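Local coordinates for putative transcriptional regulator TRANSCRIPTION REGULATOR protein (PDB 5NLA), which activates transcription as an AraC-like regulator that binds c-di-GMP by a PilZ-like mechanism to control extracellular polysaccharide production, probably through sequence-specific DNA binding, at residues A[176-181]-A[229-234]; A[257-262]-A[296-301]; A[272-277]-A[282-287]. One frame throughout, in Å; residues are numbered along the deposited sequence.

Contact 1 (A[176-181]-A[229-234]); sequences ELLADD and DMVVAC
D181 and V232 meet through a methyl group: V232 CG2 lies 3.3 Å from D181 CB. The same methyl stands over the flat of the carboxylate, as near to D181 CG as to CB and with D181 OD1 3.5 Å from V232 CG2, so the valine packs on the carboxylate as well as on the aspartate stem. The two side chains cross at about a right angle. The rotation of V232 explains the contact, since CG2 stands anti to the backbone N, with CG1 (chi1 74°) between the backbone N and the carbonyl carbon. Beside this pair is an apolar one, in which L178 CD1 reaches V231 CG1 at 4.2 Å, again with the side chains roughly perpendicular. L178 CD2 turns the other way, 4.5 Å from V232 CB, and its leucine thereby touches two successive residues of helix 220-234. No hydrogen bond crosses between the segments, and the 169 Å² buried is mainly aliphatic. D181 remains exposed, whereas L178 and V231 are buried.

The backbones are nearest at D181 and V232, whose CA atoms lie 7.1 Å apart. A weak bond from D181 N to L178 O, 3.0 Å long, accompanies the turn, and D181 occupies the N-cap position of helix 182-187 without a side-chain capping bond. M173 of strand 166-173 touches both L178 and V231, while M230 and C234 face helix 196-211. Helix 175-178 and the end of strand 166-173 thus meet helix 220-234, an order of beta domain then helices consistent with an AraC-type regulatory domain.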
loop_
_atom_site.group_PDB
_atom_site.type_symbol
_atom_site.label_atom_id
_atom_site.label_comp_id
_atom_site.label_asym_id
_atom_site.label_seq_id
_atom_site.Cartn_x
_atom_site.Cartn_y
_atom_site.Cartn_z
ATOM N N GLU A 176 5.793 -5.719 -7.438
ATOM C CA GLU A 176 6.994 -6.038 -8.177
ATOM C C GLU A 176 8.179 -5.130 -7.863
ATOM O O GLU A 176 9.324 -5.572 -7.944
ATOM C CB GLU A 176 6.679 -6.004 -9.662
ATOM C CG GLU A 176 7.799 -6.509 -10.545
ATOM C CD GLU A 176 8.211 -7.960 -10.298
ATOM O OE1 GLU A 176 7.349 -8.787 -9.907
ATOM O OE2 GLU A 176 9.408 -8.269 -10.514
ATOM N N LEU A 177 7.908 -3.883 -7.492
ATOM C CA LEU A 177 8.965 -2.936 -7.111
ATOM C C LEU A 177 9.945 -3.537 -6.099
ATOM O O LEU A 177 11.162 -3.390 -6.238
ATOM C CB LEU A 177 8.362 -1.640 -6.541
ATOM C CG LEU A 177 8.950 -0.326 -7.056
ATOM C CD1 LEU A 177 10.441 -0.241 -6.775
ATOM C CD2 LEU A 177 8.677 -0.148 -8.551
ATOM N N LEU A 178 9.396 -4.230 -5.106
ATOM C CA LEU A 178 10.167 -4.794 -4.005
ATOM C C LEU A 178 10.148 -6.329 -3.948
ATOM O O LEU A 178 10.659 -6.909 -2.990
ATOM C CB LEU A 178 9.649 -4.223 -2.676
ATOM C CG LEU A 178 9.638 -2.697 -2.505
ATOM C CD1 LEU A 178 8.720 -2.240 -1.375
ATOM C CD2 LEU A 178 11.052 -2.193 -2.266
ATOM N N ALA A 179 9.600 -6.987 -4.970
ATOM C CA ALA A 179 9.460 -8.452 -4.981
ATOM C C ALA A 179 10.792 -9.201 -4.791
ATOM O O ALA A 179 10.815 -10.296 -4.218
ATOM C CB ALA A 179 8.768 -8.907 -6.260
ATOM N N ASP A 180 11.890 -8.604 -5.257
ATOM C CA ASP A 180 13.226 -9.180 -5.056
ATOM C C ASP A 180 13.571 -9.411 -3.584
ATOM O O ASP A 180 14.147 -10.446 -3.252
ATOM C CB ASP A 180 14.316 -8.317 -5.718
ATOM C CG ASP A 180 14.396 -8.508 -7.236
ATOM O OD1 ASP A 180 13.699 -9.390 -7.794
ATOM O OD2 ASP A 180 15.183 -7.770 -7.872
ATOM N N ASP A 181 13.211 -8.472 -2.705
ATOM C CA ASP A 181 13.478 -8.629 -1.266
ATOM C C ASP A 181 12.216 -9.039 -0.480
ATOM O O ASP A 181 12.054 -8.679 0.681
ATOM C CB ASP A 181 14.130 -7.353 -0.704
ATOM C CG ASP A 181 15.582 -7.165 -1.182
ATOM O OD1 ASP A 181 15.802 -6.529 -2.243
ATOM O OD2 ASP A 181 16.509 -7.628 -0.479
ATOM N N ASP A 229 15.462 1.508 -2.663
ATOM C CA ASP A 229 16.670 1.139 -1.927
ATOM C C ASP A 229 16.586 1.557 -0.451
ATOM O O ASP A 229 16.806 0.733 0.443
ATOM C CB ASP A 229 17.931 1.705 -2.612
ATOM C CG ASP A 229 18.236 1.017 -3.956
ATOM O OD1 ASP A 229 17.424 0.174 -4.419
ATOM O OD2 ASP A 229 19.292 1.315 -4.554
ATOM N N MET A 230 16.239 2.823 -0.205
ATOM C CA MET A 230 16.003 3.315 1.153
ATOM C C MET A 230 14.996 2.435 1.927
ATOM O O MET A 230 15.243 2.083 3.087
ATOM C CB MET A 230 15.504 4.769 1.134
ATOM C CG MET A 230 16.566 5.814 0.880
ATOM S SD MET A 230 15.885 7.469 0.738
ATOM C CE MET A 230 17.365 8.355 0.310
ATOM N N VAL A 231 13.882 2.074 1.290
ATOM C CA VAL A 231 12.848 1.281 1.964
ATOM C C VAL A 231 13.384 -0.091 2.340
ATOM O O VAL A 231 13.337 -0.495 3.502
ATOM C CB VAL A 231 11.572 1.128 1.107
ATOM C CG1 VAL A 231 10.698 -0.025 1.594
ATOM C CG2 VAL A 231 10.765 2.426 1.119
ATOM N N VAL A 232 13.893 -0.802 1.350
ATOM C CA VAL A 232 14.388 -2.152 1.567
ATOM C C VAL A 232 15.551 -2.190 2.594
ATOM O O VAL A 232 15.667 -3.144 3.374
ATOM C CB VAL A 232 14.729 -2.824 0.205
ATOM C CG1 VAL A 232 16.007 -2.269 -0.410
ATOM C CG2 VAL A 232 14.829 -4.324 0.352
ATOM N N ALA A 233 16.378 -1.140 2.609
ATOM C CA ALA A 233 17.407 -0.950 3.651
ATOM C C ALA A 233 16.828 -0.748 5.062
ATOM O O ALA A 233 17.346 -1.309 6.022
ATOM C CB ALA A 233 18.315 0.219 3.296
ATOM N N CYS A 234 15.773 0.052 5.191
ATOM C CA CYS A 234 15.104 0.215 6.486
ATOM C C CYS A 234 14.563 -1.089 7.066
ATOM O O CYS A 234 14.634 -1.302 8.280
ATOM C CB CYS A 234 13.947 1.204 6.395
ATOM S SG CYS A 234 14.441 2.909 6.116
#

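Contact 2 (A[257-262]-A[296-301]); sequences RYIHLN and NYIRRR
In the helix-turn-helix region of this AraC-family protein, I259 of helix 251-261 packs on Y297 and I298 of helix 294-306. The evidence is the end of the isoleucine: I259 CD1 lies 4.0 Å from Y297 CD2 and 4.2 Å from I298 CG1. A second branch joins in, since I259 CG2 is 4.1 Å from Y297 CE2; CD1 and CG2 thus both meet the CD2-CE2 part of the phenol ring, CD1 obliquely. The ring is brought there by a first torsion that sets Y297 CG anti to the backbone N (chi1 -177°), and I259 reaches it with an extended chain (chi2 166°). Closest backbone approach is between the CA atoms of I259 and I298, 7.5 Å apart.

Helix 294-306 follows the second helix of the helix-turn-helix pair and probably corresponds to the linker helix of AraC relatives such as MarA; here it packs on helix 251-261. I273 of helix 270-275 joins from a third direction, touching both I259 and I298. R301 CG also lies 3.7 Å above the plane of the Y297 ring, offset toward the rim; F288 meets the ring edge-to-face, and the ring of H256 also meets it. R301 continues to a salt bridge with E176 OE2, whose other oxygen, OE1, is hydrogen-bonded with H260 ND1, and one carboxylate thereby links both helices across 6.0 Å between H260 ND1 and R301 NH1.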
loop_
_atom_site.group_PDB
_atom_site.type_symbol
_atom_site.label_atom_id
_atom_site.label_comp_id
_atom_site.label_asym_id
_atom_site.label_seq_id
_atom_site.Cartn_x
_atom_site.Cartn_y
_atom_site.Cartn_z
ATOM N N ARG A 257 3.210 -13.029 -6.187
ATOM C CA ARG A 257 4.409 -13.733 -5.738
ATOM C C ARG A 257 4.656 -14.980 -6.569
ATOM O O ARG A 257 5.772 -15.198 -7.051
ATOM C CB ARG A 257 4.303 -14.138 -4.266
ATOM C CG ARG A 257 5.602 -14.710 -3.703
ATOM C CD ARG A 257 5.493 -15.064 -2.236
ATOM N NE ARG A 257 4.422 -16.022 -1.973
ATOM C CZ ARG A 257 3.996 -16.369 -0.760
ATOM N NH1 ARG A 257 4.556 -15.848 0.333
ATOM N NH2 ARG A 257 2.997 -17.242 -0.629
ATOM N N TYR A 258 3.621 -15.806 -6.713
ATOM C CA TYR A 258 3.721 -17.014 -7.524
ATOM C C TYR A 258 4.302 -16.655 -8.884
ATOM O O TYR A 258 5.315 -17.202 -9.284
ATOM C CB TYR A 258 2.366 -17.699 -7.679
ATOM C CG TYR A 258 2.488 -19.008 -8.402
ATOM C CD1 TYR A 258 2.821 -20.172 -7.717
ATOM C CD2 TYR A 258 2.312 -19.080 -9.783
ATOM C CE1 TYR A 258 2.963 -21.374 -8.385
ATOM C CE2 TYR A 258 2.455 -20.275 -10.464
ATOM C CZ TYR A 258 2.779 -21.427 -9.771
ATOM O OH TYR A 258 2.918 -22.616 -10.479
ATOM N N ILE A 259 3.674 -15.700 -9.560
ATOM C CA ILE A 259 4.150 -15.203 -10.850
ATOM C C ILE A 259 5.602 -14.759 -10.800
ATOM O O ILE A 259 6.370 -15.118 -11.684
ATOM C CB ILE A 259 3.252 -14.065 -11.400
ATOM C CG1 ILE A 259 1.949 -14.662 -11.944
ATOM C CG2 ILE A 259 3.948 -13.256 -12.502
ATOM C CD1 ILE A 259 0.860 -13.642 -12.197
ATOM N N HIS A 260 5.975 -13.988 -9.786
ATOM C CA HIS A 260 7.362 -13.504 -9.652
ATOM C C HIS A 260 8.352 -14.661 -9.571
ATOM O O HIS A 260 9.388 -14.635 -10.241
ATOM C CB HIS A 260 7.517 -12.588 -8.424
ATOM C CG HIS A 260 8.922 -12.109 -8.194
ATOM N ND1 HIS A 260 9.390 -10.915 -8.694
ATOM C CD2 HIS A 260 9.956 -12.668 -7.519
ATOM C CE1 HIS A 260 10.654 -10.760 -8.340
ATOM N NE2 HIS A 260 11.021 -11.809 -7.626
ATOM N N LEU A 261 8.027 -15.667 -8.758
ATOM C CA LEU A 261 8.900 -16.832 -8.582
ATOM C C LEU A 261 8.996 -17.730 -9.825
ATOM O O LEU A 261 10.074 -18.235 -10.150
ATOM C CB LEU A 261 8.454 -17.669 -7.378
ATOM C CG LEU A 261 8.540 -16.997 -6.008
ATOM C CD1 LEU A 261 8.051 -17.952 -4.932
ATOM C CD2 LEU A 261 9.951 -16.522 -5.698
ATOM N N ASN A 262 7.876 -17.913 -10.517
ATOM C CA ASN A 262 7.787 -18.856 -11.623
ATOM C C ASN A 262 7.625 -18.152 -12.975
ATOM O O ASN A 262 6.974 -18.679 -13.887
ATOM C CB ASN A 262 6.623 -19.806 -11.353
ATOM C CG ASN A 262 6.625 -20.322 -9.925
ATOM O OD1 ASN A 262 7.586 -20.955 -9.484
ATOM N ND2 ASN A 262 5.559 -20.029 -9.190
ATOM N N ASN A 296 -1.905 -10.757 -20.199
ATOM C CA ASN A 296 -1.364 -9.429 -20.480
ATOM C C ASN A 296 -0.287 -9.042 -19.461
ATOM O O ASN A 296 0.752 -8.486 -19.815
ATOM C CB ASN A 296 -2.493 -8.400 -20.472
ATOM C CG ASN A 296 -2.050 -7.037 -20.972
ATOM O OD1 ASN A 296 -2.058 -6.048 -20.219
ATOM N ND2 ASN A 296 -1.656 -6.974 -22.249
ATOM N N TYR A 297 -0.546 -9.360 -18.198
ATOM C CA TYR A 297 0.365 -9.065 -17.099
ATOM C C TYR A 297 1.671 -9.859 -17.166
ATOM O O TYR A 297 2.743 -9.302 -16.935
ATOM C CB TYR A 297 -0.337 -9.350 -15.771
ATOM C CG TYR A 297 0.487 -9.017 -14.550
ATOM C CD1 TYR A 297 0.562 -7.706 -14.066
ATOM C CD2 TYR A 297 1.182 -10.015 -13.864
ATOM C CE1 TYR A 297 1.312 -7.402 -12.936
ATOM C CE2 TYR A 297 1.936 -9.721 -12.735
ATOM C CZ TYR A 297 1.999 -8.414 -12.276
ATOM O OH TYR A 297 2.751 -8.134 -11.165
ATOM N N ILE A 298 1.572 -11.158 -17.444
ATOM C CA ILE A 298 2.757 -12.020 -17.546
ATOM C C ILE A 298 3.645 -11.587 -18.724
ATOM O O ILE A 298 4.875 -11.583 -18.606
ATOM C CB ILE A 298 2.373 -13.525 -17.648
ATOM C CG1 ILE A 298 1.803 -14.011 -16.307
ATOM C CG2 ILE A 298 3.574 -14.391 -18.043
ATOM C CD1 ILE A 298 1.066 -15.334 -16.376
ATOM N N ARG A 299 3.019 -11.224 -19.842
ATOM C CA ARG A 299 3.737 -10.701 -21.007
ATOM C C ARG A 299 4.466 -9.395 -20.676
ATOM O O ARG A 299 5.642 -9.257 -20.997
ATOM C CB ARG A 299 2.798 -10.532 -22.219
ATOM C CG ARG A 299 2.706 -11.757 -23.133
ATOM C CD ARG A 299 2.347 -13.062 -22.416
ATOM N NE ARG A 299 2.490 -14.233 -23.298
ATOM C CZ ARG A 299 1.506 -14.848 -23.970
ATOM N NH1 ARG A 299 0.235 -14.439 -23.901
ATOM N NH2 ARG A 299 1.799 -15.905 -24.733
ATOM N N ARG A 300 3.784 -8.463 -20.012
ATOM C CA ARG A 300 4.427 -7.218 -19.558
ATOM C C ARG A 300 5.576 -7.483 -18.587
ATOM O O ARG A 300 6.610 -6.828 -18.663
ATOM C CB ARG A 300 3.418 -6.269 -18.899
ATOM C CG ARG A 300 4.028 -4.943 -18.448
ATOM C CD ARG A 300 3.028 -3.794 -18.498
ATOM N NE ARG A 300 3.643 -2.507 -18.151
ATOM C CZ ARG A 300 4.257 -1.665 -18.993
ATOM N NH1 ARG A 300 4.377 -1.923 -20.300
ATOM N NH2 ARG A 300 4.760 -0.529 -18.516
ATOM N N ARG A 301 5.379 -8.436 -17.678
ATOM C CA ARG A 301 6.420 -8.831 -16.725
ATOM C C ARG A 301 7.626 -9.432 -17.442
ATOM O O ARG A 301 8.762 -8.984 -17.243
ATOM C CB ARG A 301 5.871 -9.824 -15.691
ATOM C CG ARG A 301 5.192 -9.172 -14.486
ATOM C CD ARG A 301 6.202 -8.610 -13.496
ATOM N NE ARG A 301 6.483 -7.187 -13.729
ATOM C CZ ARG A 301 7.690 -6.600 -13.685
ATOM N NH1 ARG A 301 8.810 -7.284 -13.417
ATOM N NH2 ARG A 301 7.781 -5.287 -13.891
#

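Contact 3 (A[272-277]-A[282-287]); sequences TICREL and TRLYQL
The backbones of 272-277 and 282-287 come nearest at C274 and L284, whose CA atoms are 6.6 Å apart. The first segment is the end of a helix: E276 N still bonds to T272 O at 2.9 Å, and E276 is the first residue to leave helical geometry. The second is regular helix throughout, with Q286 N bonded to T282 O at 3.0 Å. Between the segments the chain crosses in four residues, and no hydrogen bond joins them.

L284 carries the contact between them. Its CG stands anti to the backbone N (chi1 -174°), sending the two methyls toward the first helix, where they part. CD1 goes to I273, 3.9 Å from I273 CG2, and the side chains cross at about a right angle. CD2 lies between two neighbours, 3.4 Å from C274 SG and 4.0 Å from I273 CG2. The sulfur is also 3.5 Å from L284 CB, and hence C274 SG borders both the stem and the CD2 methyl of the leucine, while I273 meets the two methyls. Cutting L284 back to an alanine removes both methyls and is likely to open a gap beside I273 and C274, leaving the two helices less firmly spaced.

Such a pair of short helices joined by a tight turn is the helix-turn-helix motif, and by family helix 281-288 is probably the recognition helix that would enter the DNA major groove. At its start, S280 OG is hydrogen-bonded with T282 OG1 and weakly bonded to R283 N. V294 of helix 294-306 touches I273 and L284 alike, and the side chain of L287 rests on V251 of helix 251-261.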
loop_
_atom_site.group_PDB
_atom_site.type_symbol
_atom_site.label_atom_id
_atom_site.label_comp_id
_atom_site.label_asym_id
_atom_site.label_seq_id
_atom_site.Cartn_x
_atom_site.Cartn_y
_atom_site.Cartn_z
ATOM N N THR A 272 -2.251 -23.252 -14.049
ATOM C CA THR A 272 -1.319 -23.564 -12.975
ATOM C C THR A 272 -1.429 -22.586 -11.815
ATOM O O THR A 272 -1.398 -23.013 -10.666
ATOM C CB THR A 272 0.150 -23.651 -13.440
ATOM O OG1 THR A 272 0.981 -23.919 -12.309
ATOM C CG2 THR A 272 0.635 -22.375 -14.079
ATOM N N ILE A 273 -1.580 -21.292 -12.120
ATOM C CA ILE A 273 -1.712 -20.250 -11.089
ATOM C C ILE A 273 -2.955 -20.538 -10.259
ATOM O O ILE A 273 -2.888 -20.563 -9.034
ATOM C CB ILE A 273 -1.817 -18.823 -11.686
ATOM C CG1 ILE A 273 -0.520 -18.424 -12.388
ATOM C CG2 ILE A 273 -2.140 -17.786 -10.597
ATOM C CD1 ILE A 273 -0.662 -17.222 -13.300
ATOM N N CYS A 274 -4.077 -20.743 -10.948
ATOM C CA CYS A 274 -5.375 -21.018 -10.317
ATOM C C CYS A 274 -5.354 -22.224 -9.405
ATOM O O CYS A 274 -5.809 -22.165 -8.254
ATOM C CB CYS A 274 -6.429 -21.248 -11.396
ATOM S SG CYS A 274 -6.826 -19.724 -12.247
ATOM N N ARG A 275 -4.837 -23.321 -9.948
ATOM C CA ARG A 275 -4.633 -24.549 -9.192
ATOM C C ARG A 275 -3.804 -24.236 -7.940
ATOM O O ARG A 275 -4.238 -24.509 -6.820
ATOM C CB ARG A 275 -3.941 -25.594 -10.073
ATOM C CG ARG A 275 -3.924 -26.995 -9.492
ATOM C CD ARG A 275 -3.302 -28.004 -10.455
ATOM N NE ARG A 275 -1.981 -27.556 -10.918
ATOM C CZ ARG A 275 -1.564 -27.467 -12.186
ATOM N NH1 ARG A 275 -2.327 -27.840 -13.218
ATOM N NH2 ARG A 275 -0.335 -27.011 -12.426
ATOM N N GLU A 276 -2.668 -23.570 -8.139
ATOM C CA GLU A 276 -1.710 -23.295 -7.060
ATOM C C GLU A 276 -2.037 -22.067 -6.167
ATOM O O GLU A 276 -1.183 -21.619 -5.406
ATOM C CB GLU A 276 -0.291 -23.219 -7.656
ATOM C CG GLU A 276 0.067 -24.498 -8.425
ATOM C CD GLU A 276 1.525 -24.618 -8.855
ATOM O OE1 GLU A 276 2.440 -24.404 -8.034
ATOM O OE2 GLU A 276 1.769 -24.977 -10.025
ATOM N N LEU A 277 -3.252 -21.520 -6.290
ATOM C CA LEU A 277 -3.856 -20.620 -5.296
ATOM C C LEU A 277 -5.081 -21.237 -4.596
ATOM O O LEU A 277 -5.569 -20.684 -3.613
ATOM C CB LEU A 277 -4.303 -19.313 -5.961
ATOM C CG LEU A 277 -3.227 -18.382 -6.535
ATOM C CD1 LEU A 277 -3.876 -17.255 -7.324
ATOM C CD2 LEU A 277 -2.326 -17.811 -5.451
ATOM N N THR A 282 -12.293 -17.956 -13.082
ATOM C CA THR A 282 -13.040 -16.693 -13.000
ATOM C C THR A 282 -12.518 -15.746 -11.936
ATOM O O THR A 282 -12.514 -14.529 -12.132
ATOM C CB THR A 282 -14.528 -16.918 -12.661
ATOM O OG1 THR A 282 -14.639 -17.468 -11.341
ATOM C CG2 THR A 282 -15.214 -17.834 -13.686
ATOM N N ARG A 283 -12.122 -16.286 -10.791
ATOM C CA ARG A 283 -11.536 -15.449 -9.744
ATOM C C ARG A 283 -10.199 -14.849 -10.178
ATOM O O ARG A 283 -9.881 -13.721 -9.811
ATOM C CB ARG A 283 -11.306 -16.238 -8.460
ATOM C CG ARG A 283 -11.238 -15.363 -7.210
ATOM C CD ARG A 283 -12.612 -15.274 -6.577
ATOM N NE ARG A 283 -12.849 -13.982 -5.945
ATOM C CZ ARG A 283 -14.041 -13.572 -5.518
ATOM N NH1 ARG A 283 -15.134 -14.340 -5.644
ATOM N NH2 ARG A 283 -14.144 -12.385 -4.950
ATOM N N LEU A 284 -9.401 -15.615 -10.922
ATOM C CA LEU A 284 -8.116 -15.111 -11.414
ATOM C C LEU A 284 -8.336 -13.949 -12.383
ATOM O O LEU A 284 -7.753 -12.871 -12.228
ATOM C CB LEU A 284 -7.295 -16.216 -12.078
ATOM C CG LEU A 284 -5.879 -15.808 -12.489
ATOM C CD1 LEU A 284 -5.104 -15.275 -11.286
ATOM C CD2 LEU A 284 -5.126 -16.963 -13.148
ATOM N N TYR A 285 -9.222 -14.175 -13.343
ATOM C CA TYR A 285 -9.675 -13.144 -14.265
ATOM C C TYR A 285 -10.159 -11.860 -13.546
ATOM O O TYR A 285 -9.847 -10.756 -13.988
ATOM C CB TYR A 285 -10.780 -13.730 -15.144
ATOM C CG TYR A 285 -11.291 -12.830 -16.237
ATOM C CD1 TYR A 285 -12.226 -11.826 -15.958
ATOM C CD2 TYR A 285 -10.876 -13.003 -17.563
ATOM C CE1 TYR A 285 -12.712 -11.011 -16.963
ATOM C CE2 TYR A 285 -11.363 -12.198 -18.578
ATOM C CZ TYR A 285 -12.280 -11.203 -18.270
ATOM O OH TYR A 285 -12.778 -10.393 -19.257
ATOM N N GLN A 286 -10.927 -12.008 -12.465
ATOM C CA GLN A 286 -11.379 -10.855 -11.674
ATOM C C GLN A 286 -10.241 -10.054 -11.086
ATOM O O GLN A 286 -10.226 -8.825 -11.210
ATOM C CB GLN A 286 -12.281 -11.268 -10.520
ATOM C CG GLN A 286 -13.694 -11.554 -10.933
ATOM C CD GLN A 286 -14.536 -11.928 -9.751
ATOM O OE1 GLN A 286 -14.936 -13.078 -9.608
ATOM N NE2 GLN A 286 -14.787 -10.964 -8.877
ATOM N N LEU A 287 -9.307 -10.743 -10.435
ATOM C CA LEU A 287 -8.167 -10.069 -9.815
ATOM C C LEU A 287 -7.351 -9.287 -10.827
ATOM O O LEU A 287 -6.843 -8.212 -10.491
ATOM C CB LEU A 287 -7.265 -11.054 -9.074
ATOM C CG LEU A 287 -7.900 -11.677 -7.827
ATOM C CD1 LEU A 287 -7.137 -12.898 -7.342
ATOM C CD2 LEU A 287 -8.028 -10.657 -6.705
#

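From the N terminus, contact 1 comes first: 176-181 meets 229-234 and closes a loop holding helix 182-187, edge strand 191-193, helix 196-211 and the start of helix 220-234. Contact 2 opens only afterwards, at 257-262, and closes at 296-301. Contact 3 opens and closes within that second loop, its 272-277 and 282-287 being separated by a tight turn. Contacts 1 and 2 are therefore in series, yet they touch at E176, H260 and R301, joining the end of the probable regulatory part to the probable DNA-binding part. Contacts 2 and 3 share a core around I273, and Y258 OH reaches T272 OG1 at 3.0 Å. Contacts 1 and 3 stay about 12 Å apart at their nearest atoms.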